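Local structure of Agap007691-pb (5C98) at residues C39-Y44 / L367-F372; P279-R284 / F354-R359. The protein is of unknown function but belongs to the serpin family, and may therefore act as an inhibitor of serine endopeptidases. One frame throughout, in Å; residues are numbered along the deposited sequence.

Contact 1: residues C39-Y44 / L367-F372; sequences CAVSPY and LQVGNF
Strand 39-41 runs antiparallel to 367-372, the two short axes 4.5 Å apart and 176° from one another in direction. This is part of sheet B of the serpin fold, where a strand from early in the chain pairs with the last strand. Cys39 with Asn371 and Val41 with Val369 are hydrogen-bonded pairs; the Val41 N to Val369 O bond, 2.9 Å, is nearly straight. Between them, Ala40 and Gly370 form a non-hydrogen-bonded pair with CA atoms only 4.1 Å apart, and Gly370 CA lies 3.0 Å from Cys39 O, close quarters that the lack of a side chain permits. On the face carrying the valines, Val41 CG2 and Val369 CG1 lie side by side, and Pro43 meets that same CG1 at about a right angle. Farther along, Leu367 CD2 comes alongside the Tyr44 ring at CD2, 3.9 Å away. Asn371 OD1 reaches Cys39 CB, while its ND2 bonds to Cys37 O. Ser42 sits at the N-cap of helix 43-51: chi1 of 175° turns OG away from the Ser42 nitrogen, and that oxygen accepts from His45 N while donating to Leu367 O at 2.7 Å.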
ATOM      1  N   CYS A  39       4.593  -1.395   8.979  1.00 17.56           N
ATOM      2  CA  CYS A  39       4.578  -0.926   7.601  1.00 19.14           C
ATOM      3  C   CYS A  39       3.279  -1.357   6.955  1.00 17.75           C
ATOM      4  O   CYS A  39       2.755  -2.428   7.260  1.00 16.59           O
ATOM      5  CB  CYS A  39       5.779  -1.516   6.839  1.00 19.13           C
ATOM      6  SG  CYS A  39       5.859  -1.025   5.108  1.00 28.52           S
ATOM      7  N   ALA A  40       2.746  -0.495   6.088  1.00 16.63           N
ATOM      8  CA  ALA A  40       1.743  -0.858   5.108  1.00 15.98           C
ATOM      9  C   ALA A  40       2.065  -0.044   3.865  1.00 15.03           C
ATOM     10  O   ALA A  40       2.248   1.179   3.953  1.00 15.13           O
ATOM     11  CB  ALA A  40       0.333  -0.557   5.617  1.00 20.38           C
ATOM     12  N   VAL A  41       2.153  -0.719   2.727  1.00 13.60           N
ATOM     13  CA  VAL A  41       2.397  -0.088   1.435  1.00 13.66           C
ATOM     14  C   VAL A  41       1.474  -0.702   0.387  1.00 13.87           C
ATOM     15  O   VAL A  41       0.986  -1.825   0.530  1.00 13.64           O
ATOM     16  CB  VAL A  41       3.872  -0.190   0.976  1.00 15.48           C
ATOM     17  CG1 VAL A  41       4.762   0.686   1.857  1.00 16.23           C
ATOM     18  CG2 VAL A  41       4.366  -1.645   0.991  1.00 14.31           C
ATOM     19  N   SER A  42       1.254   0.027  -0.709  1.00 12.84           N
ATOM     20  CA  SER A  42       0.522  -0.492  -1.860  1.00 12.66           C
ATOM     21  C   SER A  42       1.366  -0.261  -3.095  1.00 13.52           C
ATOM     22  O   SER A  42       1.234   0.763  -3.774  1.00 12.95           O
ATOM     23  CB  SER A  42      -0.823   0.210  -1.989  1.00 13.25           C
ATOM     24  OG  SER A  42      -1.474  -0.216  -3.154  1.00 14.80           O
ATOM     25  N   PRO A  43       2.256  -1.190  -3.404  1.00 11.96           N
ATOM     26  CA  PRO A  43       3.019  -1.075  -4.655  1.00 12.50           C
ATOM     27  C   PRO A  43       2.120  -0.997  -5.871  1.00 13.69           C
ATOM     28  O   PRO A  43       2.474  -0.356  -6.865  1.00 13.76           O
ATOM     29  CB  PRO A  43       3.898  -2.331  -4.626  1.00 13.06           C
ATOM     30  CG  PRO A  43       4.063  -2.604  -3.114  1.00 14.18           C
ATOM     31  CD  PRO A  43       2.722  -2.314  -2.574  1.00 13.14           C
ATOM     32  N   TYR A  44       0.981  -1.674  -5.838  1.00 13.05           N
ATOM     33  CA  TYR A  44       0.057  -1.614  -6.961  1.00 12.20           C
ATOM     34  C   TYR A  44      -0.375  -0.186  -7.206  1.00 14.62           C
ATOM     35  O   TYR A  44      -0.420   0.257  -8.361  1.00 14.42           O
ATOM     36  CB  TYR A  44      -1.157  -2.500  -6.678  1.00 14.80           C
ATOM     37  CG  TYR A  44      -2.136  -2.710  -7.836  1.00 16.72           C
ATOM     38  CD1 TYR A  44      -1.676  -2.975  -9.117  1.00 15.51           C
ATOM     39  CD2 TYR A  44      -3.495  -2.733  -7.608  1.00 17.55           C
ATOM     40  CE1 TYR A  44      -2.557  -3.229 -10.152  1.00 17.78           C
ATOM     41  CE2 TYR A  44      -4.389  -2.978  -8.653  1.00 16.70           C
ATOM     42  CZ  TYR A  44      -3.899  -3.222  -9.894  1.00 17.20           C
ATOM     43  OH  TYR A  44      -4.755  -3.488 -10.939  1.00 19.29           O
ATOM     44  N   LEU A 367      -3.063  -5.972  -3.070  1.00 13.53           N
ATOM     45  CA  LEU A 367      -3.384  -4.559  -3.106  1.00 13.12           C
ATOM     46  C   LEU A 367      -2.659  -3.753  -2.032  1.00 13.74           C
ATOM     47  O   LEU A 367      -2.498  -2.536  -2.184  1.00 14.83           O
ATOM     48  CB  LEU A 367      -4.903  -4.386  -2.927  1.00 15.47           C
ATOM     49  CG  LEU A 367      -5.759  -5.276  -3.821  1.00 16.96           C
ATOM     50  CD1 LEU A 367      -7.207  -4.895  -3.582  1.00 18.49           C
ATOM     51  CD2 LEU A 367      -5.433  -5.200  -5.303  1.00 16.85           C
ATOM     52  N   GLN A 368      -2.263  -4.388  -0.944  1.00 14.00           N
ATOM     53  CA  GLN A 368      -1.608  -3.725   0.175  1.00 13.71           C
ATOM     54  C   GLN A 368      -0.845  -4.818   0.897  1.00 13.63           C
ATOM     55  O   GLN A 368      -1.309  -5.956   0.963  1.00 13.66           O
ATOM     56  CB  GLN A 368      -2.626  -3.095   1.138  1.00 15.13           C
ATOM     57  CG  GLN A 368      -2.064  -2.011   1.997  1.00 17.98           C
ATOM     58  CD  GLN A 368      -3.053  -1.584   3.084  1.00 14.44           C
ATOM     59  OE1 GLN A 368      -3.361  -2.386   3.965  1.00 18.14           O
ATOM     60  NE2 GLN A 368      -3.507  -0.353   3.047  1.00 16.48           N
ATOM     61  N   VAL A 369       0.337  -4.490   1.421  1.00 12.92           N
ATOM     62  CA  VAL A 369       1.166  -5.461   2.125  1.00 12.59           C
ATOM     63  C   VAL A 369       1.848  -4.747   3.279  1.00 12.91           C
ATOM     64  O   VAL A 369       2.136  -3.559   3.207  1.00 14.74           O
ATOM     65  CB  VAL A 369       2.163  -6.098   1.124  1.00 13.23           C
ATOM     66  CG1 VAL A 369       3.028  -5.048   0.478  1.00 13.85           C
ATOM     67  CG2 VAL A 369       2.995  -7.162   1.792  1.00 15.45           C
ATOM     68  N   GLY A 370       2.116  -5.472   4.351  1.00 13.35           N
ATOM     69  CA  GLY A 370       2.719  -4.829   5.497  1.00 15.31           C
ATOM     70  C   GLY A 370       3.061  -5.823   6.574  1.00 12.52           C
ATOM     71  O   GLY A 370       3.030  -7.041   6.363  1.00 13.33           O
ATOM     72  N   ASN A 371       3.454  -5.274   7.722  1.00 13.85           N
ATOM     73  CA  ASN A 371       3.816  -6.083   8.875  1.00 14.22           C
ATOM     74  C   ASN A 371       3.410  -5.359  10.140  1.00 15.58           C
ATOM     75  O   ASN A 371       3.310  -4.129  10.167  1.00 15.32           O
ATOM     76  CB  ASN A 371       5.314  -6.387   8.897  1.00 13.37           C
ATOM     77  CG  ASN A 371       6.154  -5.168   9.160  1.00 13.74           C
ATOM     78  OD1 ASN A 371       6.404  -4.384   8.261  1.00 16.63           O
ATOM     79  ND2 ASN A 371       6.630  -5.017  10.392  1.00 15.56           N
ATOM     80  N   PHE A 372       3.152  -6.147  11.183  1.00 12.53           N
ATOM     81  CA  PHE A 372       2.856  -5.658  12.512  1.00 13.94           C
ATOM     82  C   PHE A 372       3.863  -6.283  13.463  1.00 14.13           C
ATOM     83  O   PHE A 372       3.819  -7.488  13.741  1.00 14.70           O
ATOM     84  CB  PHE A 372       1.411  -5.982  12.896  1.00 15.28           C
ATOM     85  CG  PHE A 372       1.003  -5.363  14.183  1.00 16.94           C
ATOM     86  CD1 PHE A 372       0.789  -4.016  14.243  1.00 16.24           C
ATOM     87  CD2 PHE A 372       0.909  -6.111  15.345  1.00 17.84           C
ATOM     88  CE1 PHE A 372       0.451  -3.394  15.445  1.00 18.05           C
ATOM     89  CE2 PHE A 372       0.560  -5.495  16.550  1.00 18.41           C
ATOM     90  CZ  PHE A 372       0.350  -4.168  16.599  1.00 16.25           C
TER

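Contact 2: residues P279-R284 / F354-R359; sequences PKFFVR and FMFLIR
Two carboxylates, those of Asp228 and Asp266, grip Arg359 NH2 in salt bridges at one end of a segment that meets 279-284 through Phe354 and Phe356. Between the two segments themselves there is no hydrogen bond: the contact is apolar, made by side chains reaching across a wide gap between backbones, with Pro279 CA and Phe354 CA 10.8 Å apart. The principal pair is Phe281 with Phe354, a T-shaped stack in which Phe354 presents its edge to a face of Phe281. The ring centroids are 5.4 Å apart and the planes stand at 76°. Phe354 CZ does the closest touching, 3.8 Å from Phe281 CE1, so it comes down toward the rim of the Phe281 ring instead of over its middle; Phe354 CE1 follows, 4.0 Å from Phe281 CZ. Each ring leaves its own strand pointing at the other, which lets the two meet midway between the backbones. In serpin terms this is the hydrophobic core between sheet A, to which the strand containing Val283 belongs, and sheet B, which contains strand 354-360. The edge of Phe354 has a second neighbour in Pro279, whose CG lies 4.0 Å from Phe354 CE2; Phe195 packs on both. Pro279 O lies in the plane of the Phe281 ring, at its edge. Phe372 from the last strand also meets this ring, their planes inclined at about 40°. One rim atom of Phe356, CE2, touches two partners from the other segment: Phe281 CE2 and Val283 CG2, each 4.3 Å away. Leu327 of strand 320-328 packs on Phe356 as well, and its backbone is hydrogen-bonded to that of Val283.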
ATOM      1  N   PRO A 279      -4.038  -9.438  17.695  1.00 18.19           N
ATOM      2  CA  PRO A 279      -4.217  -8.121  18.321  1.00 17.66           C
ATOM      3  C   PRO A 279      -5.254  -7.289  17.581  1.00 20.56           C
ATOM      4  O   PRO A 279      -5.396  -7.378  16.359  1.00 18.70           O
ATOM      5  CB  PRO A 279      -2.824  -7.484  18.237  1.00 20.29           C
ATOM      6  CG  PRO A 279      -2.141  -8.208  17.153  1.00 24.84           C
ATOM      7  CD  PRO A 279      -2.683  -9.598  17.144  1.00 21.42           C
ATOM      8  N   LYS A 280      -6.004  -6.484  18.342  1.00 19.19           N
ATOM      9  CA  LYS A 280      -6.865  -5.462  17.748  1.00 19.51           C
ATOM     10  C   LYS A 280      -5.931  -4.341  17.320  1.00 22.24           C
ATOM     11  O   LYS A 280      -5.534  -3.514  18.135  1.00 32.27           O
ATOM     12  CB  LYS A 280      -7.893  -4.982  18.768  1.00 22.38           C
ATOM     13  CG  LYS A 280      -8.949  -4.089  18.187  1.00 26.07           C
ATOM     14  CD  LYS A 280      -9.883  -3.563  19.267  1.00 35.27           C
ATOM     15  CE  LYS A 280     -10.727  -2.418  18.738  1.00 48.47           C
ATOM     16  NZ  LYS A 280     -12.018  -2.880  18.167  1.00 57.22           N
ATOM     17  N   PHE A 281      -5.549  -4.310  16.042  1.00 21.62           N
ATOM     18  CA  PHE A 281      -4.444  -3.474  15.617  1.00 21.83           C
ATOM     19  C   PHE A 281      -4.854  -2.608  14.441  1.00 21.15           C
ATOM     20  O   PHE A 281      -5.854  -2.852  13.757  1.00 18.90           O
ATOM     21  CB  PHE A 281      -3.167  -4.291  15.230  1.00 21.19           C
ATOM     22  CG  PHE A 281      -3.225  -4.950  13.872  1.00 17.13           C
ATOM     23  CD1 PHE A 281      -3.869  -6.163  13.669  1.00 19.14           C
ATOM     24  CD2 PHE A 281      -2.618  -4.355  12.773  1.00 19.70           C
ATOM     25  CE1 PHE A 281      -3.929  -6.761  12.435  1.00 19.38           C
ATOM     26  CE2 PHE A 281      -2.665  -4.968  11.507  1.00 19.09           C
ATOM     27  CZ  PHE A 281      -3.329  -6.154  11.334  1.00 18.39           C
ATOM     28  N   PHE A 282      -4.048  -1.584  14.229  1.00 19.75           N
ATOM     29  CA  PHE A 282      -4.091  -0.840  12.987  1.00 18.11           C
ATOM     30  C   PHE A 282      -2.658  -0.551  12.582  1.00 20.41           C
ATOM     31  O   PHE A 282      -1.724  -0.638  13.390  1.00 19.92           O
ATOM     32  CB  PHE A 282      -4.874   0.456  13.137  1.00 19.46           C
ATOM     33  CG  PHE A 282      -4.133   1.508  13.886  1.00 22.00           C
ATOM     34  CD1 PHE A 282      -4.102   1.505  15.261  1.00 24.09           C
ATOM     35  CD2 PHE A 282      -3.451   2.501  13.191  1.00 23.99           C
ATOM     36  CE1 PHE A 282      -3.415   2.486  15.946  1.00 27.65           C
ATOM     37  CE2 PHE A 282      -2.750   3.469  13.858  1.00 25.75           C
ATOM     38  CZ  PHE A 282      -2.735   3.463  15.251  1.00 27.83           C
ATOM     39  N   VAL A 283      -2.506  -0.212  11.304  1.00 17.28           N
ATOM     40  CA  VAL A 283      -1.257   0.308  10.771  1.00 16.67           C
ATOM     41  C   VAL A 283      -1.637   1.515   9.940  1.00 19.22           C
ATOM     42  O   VAL A 283      -2.529   1.430   9.094  1.00 20.30           O
ATOM     43  CB  VAL A 283      -0.489  -0.732   9.930  1.00 16.32           C
ATOM     44  CG1 VAL A 283       0.751  -0.131   9.276  1.00 23.69           C
ATOM     45  CG2 VAL A 283      -0.062  -1.884  10.803  1.00 20.85           C
ATOM     46  N   ARG A 284      -1.020   2.648  10.226  1.00 17.99           N
ATOM     47  CA  ARG A 284      -1.198   3.853   9.429  1.00 17.84           C
ATOM     48  C   ARG A 284       0.193   4.418   9.227  1.00 18.84           C
ATOM     49  O   ARG A 284       0.776   4.960  10.168  1.00 21.32           O
ATOM     50  CB  ARG A 284      -2.093   4.855  10.138  1.00 20.81           C
ATOM     51  CG  ARG A 284      -2.404   6.065   9.252  1.00 22.30           C
ATOM     52  CD  ARG A 284      -3.036   7.176   9.998  1.00 31.97           C
ATOM     53  NE  ARG A 284      -4.441   6.926  10.275  1.00 31.24           N
ATOM     54  CZ  ARG A 284      -4.951   6.672  11.477  1.00 37.11           C
ATOM     55  NH1 ARG A 284      -4.169   6.589  12.549  1.00 32.13           N
ATOM     56  NH2 ARG A 284      -6.262   6.495  11.606  1.00 40.22           N
ATOM     57  N   PHE A 354       4.035 -10.461  12.565  1.00 13.39           N
ATOM     58  CA  PHE A 354       3.483 -11.152  11.418  1.00 13.69           C
ATOM     59  C   PHE A 354       3.437 -10.214  10.223  1.00 13.43           C
ATOM     60  O   PHE A 354       3.497  -8.984  10.362  1.00 13.76           O
ATOM     61  CB  PHE A 354       2.087 -11.727  11.730  1.00 13.44           C
ATOM     62  CG  PHE A 354       1.058 -10.702  12.166  1.00 15.06           C
ATOM     63  CD1 PHE A 354       0.319  -9.985  11.260  1.00 14.53           C
ATOM     64  CD2 PHE A 354       0.826 -10.492  13.511  1.00 13.47           C
ATOM     65  CE1 PHE A 354      -0.642  -9.051  11.715  1.00 15.65           C
ATOM     66  CE2 PHE A 354      -0.116  -9.574  13.975  1.00 15.55           C
ATOM     67  CZ  PHE A 354      -0.861  -8.867  13.073  1.00 14.80           C
ATOM     68  N   MET A 355       3.345 -10.815   9.049  1.00 12.30           N
ATOM     69  CA  MET A 355       3.158 -10.117   7.787  1.00 11.49           C
ATOM     70  C   MET A 355       1.710 -10.307   7.338  1.00 13.76           C
ATOM     71  O   MET A 355       1.085 -11.343   7.605  1.00 14.47           O
ATOM     72  CB  MET A 355       4.115 -10.696   6.723  1.00 15.10           C
ATOM     73  CG  MET A 355       3.940 -10.164   5.309  1.00 16.01           C
ATOM     74  SD  MET A 355       5.235 -10.943   4.286  1.00 17.26           S
ATOM     75  CE  MET A 355       4.853 -10.183   2.711  1.00 21.87           C
ATOM     76  N   PHE A 356       1.175  -9.300   6.646  1.00 13.75           N
ATOM     77  CA  PHE A 356      -0.162  -9.403   6.090  1.00 13.11           C
ATOM     78  C   PHE A 356      -0.165  -8.964   4.633  1.00 12.64           C
ATOM     79  O   PHE A 356       0.640  -8.133   4.209  1.00 13.79           O
ATOM     80  CB  PHE A 356      -1.186  -8.595   6.918  1.00 13.34           C
ATOM     81  CG  PHE A 356      -0.902  -7.136   6.993  1.00 16.41           C
ATOM     82  CD1 PHE A 356      -1.295  -6.278   5.990  1.00 17.59           C
ATOM     83  CD2 PHE A 356      -0.255  -6.615   8.105  1.00 18.73           C
ATOM     84  CE1 PHE A 356      -1.012  -4.901   6.082  1.00 21.83           C
ATOM     85  CE2 PHE A 356       0.008  -5.260   8.205  1.00 21.10           C
ATOM     86  CZ  PHE A 356      -0.358  -4.409   7.201  1.00 20.79           C
ATOM     87  N   LEU A 357      -1.077  -9.538   3.859  1.00 13.38           N
ATOM     88  CA  LEU A 357      -1.276  -9.196   2.450  1.00 12.93           C
ATOM     89  C   LEU A 357      -2.766  -9.030   2.222  1.00 13.96           C
ATOM     90  O   LEU A 357      -3.540  -9.955   2.496  1.00 15.94           O
ATOM     91  CB  LEU A 357      -0.740 -10.280   1.506  1.00 15.41           C
ATOM     92  CG  LEU A 357       0.740 -10.586   1.690  1.00 15.02           C
ATOM     93  CD1 LEU A 357       0.927 -11.718   2.713  1.00 17.95           C
ATOM     94  CD2 LEU A 357       1.330 -10.970   0.392  1.00 20.08           C
ATOM     95  N   ILE A 358      -3.176  -7.858   1.742  1.00 13.74           N
ATOM     96  CA  ILE A 358      -4.569  -7.620   1.402  1.00 13.41           C
ATOM     97  C   ILE A 358      -4.729  -7.937  -0.070  1.00 14.99           C
ATOM     98  O   ILE A 358      -4.061  -7.325  -0.917  1.00 15.90           O
ATOM     99  CB  ILE A 358      -4.971  -6.158   1.663  1.00 13.83           C
ATOM    100  CG1 ILE A 358      -4.585  -5.744   3.085  1.00 15.52           C
ATOM    101  CG2 ILE A 358      -6.455  -5.927   1.345  1.00 17.35           C
ATOM    102  CD1 ILE A 358      -5.299  -6.564   4.181  1.00 19.47           C
ATOM    103  N   ARG A 359      -5.610  -8.890  -0.378  1.00 16.73           N
ATOM    104  CA  ARG A 359      -5.748  -9.407  -1.728  1.00 15.20           C
ATOM    105  C   ARG A 359      -7.191  -9.321  -2.203  1.00 17.51           C
ATOM    106  O   ARG A 359      -8.135  -9.372  -1.412  1.00 19.49           O
ATOM    107  CB  ARG A 359      -5.270 -10.854  -1.854  1.00 17.04           C
ATOM    108  CG  ARG A 359      -3.868 -11.097  -1.365  1.00 17.19           C
ATOM    109  CD  ARG A 359      -3.347 -12.498  -1.683  1.00 20.50           C
ATOM    110  NE  ARG A 359      -4.158 -13.546  -1.082  1.00 21.89           N
ATOM    111  CZ  ARG A 359      -4.117 -14.829  -1.450  1.00 29.04           C
ATOM    112  NH1 ARG A 359      -3.326 -15.210  -2.451  1.00 28.39           N
ATOM    113  NH2 ARG A 359      -4.879 -15.729  -0.833  1.00 27.70           N
TER

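Overall arrangement
Contacts 1 and 2 have centres 9 Å apart and share sheet B, since 354-359 and 367-372 lie on neighbouring antiparallel strands. Leu367 N to Ile358 O, 2.7 Å, and Gln368 O to Ile358 N, 2.8 Å, are probable hydrogen bonds; Ile358 is opposed by two residues, Leu367 and Gln368, which makes a classic beta bulge. Nearer the other end, Asn371 N packs 3.5 Å from Phe356 CE2. Contact 1 thus adds 39-41 at the edge of 367-372, whereas contact 2 joins the sheet face-on to sheet A. The side chains of Phe372 and Ala40 both touch Val283, bringing both contacts into one core. The unmodelled residues 335-343 fall between strands 320-328 and 346-349, where serpins carry the reactive-centre loop.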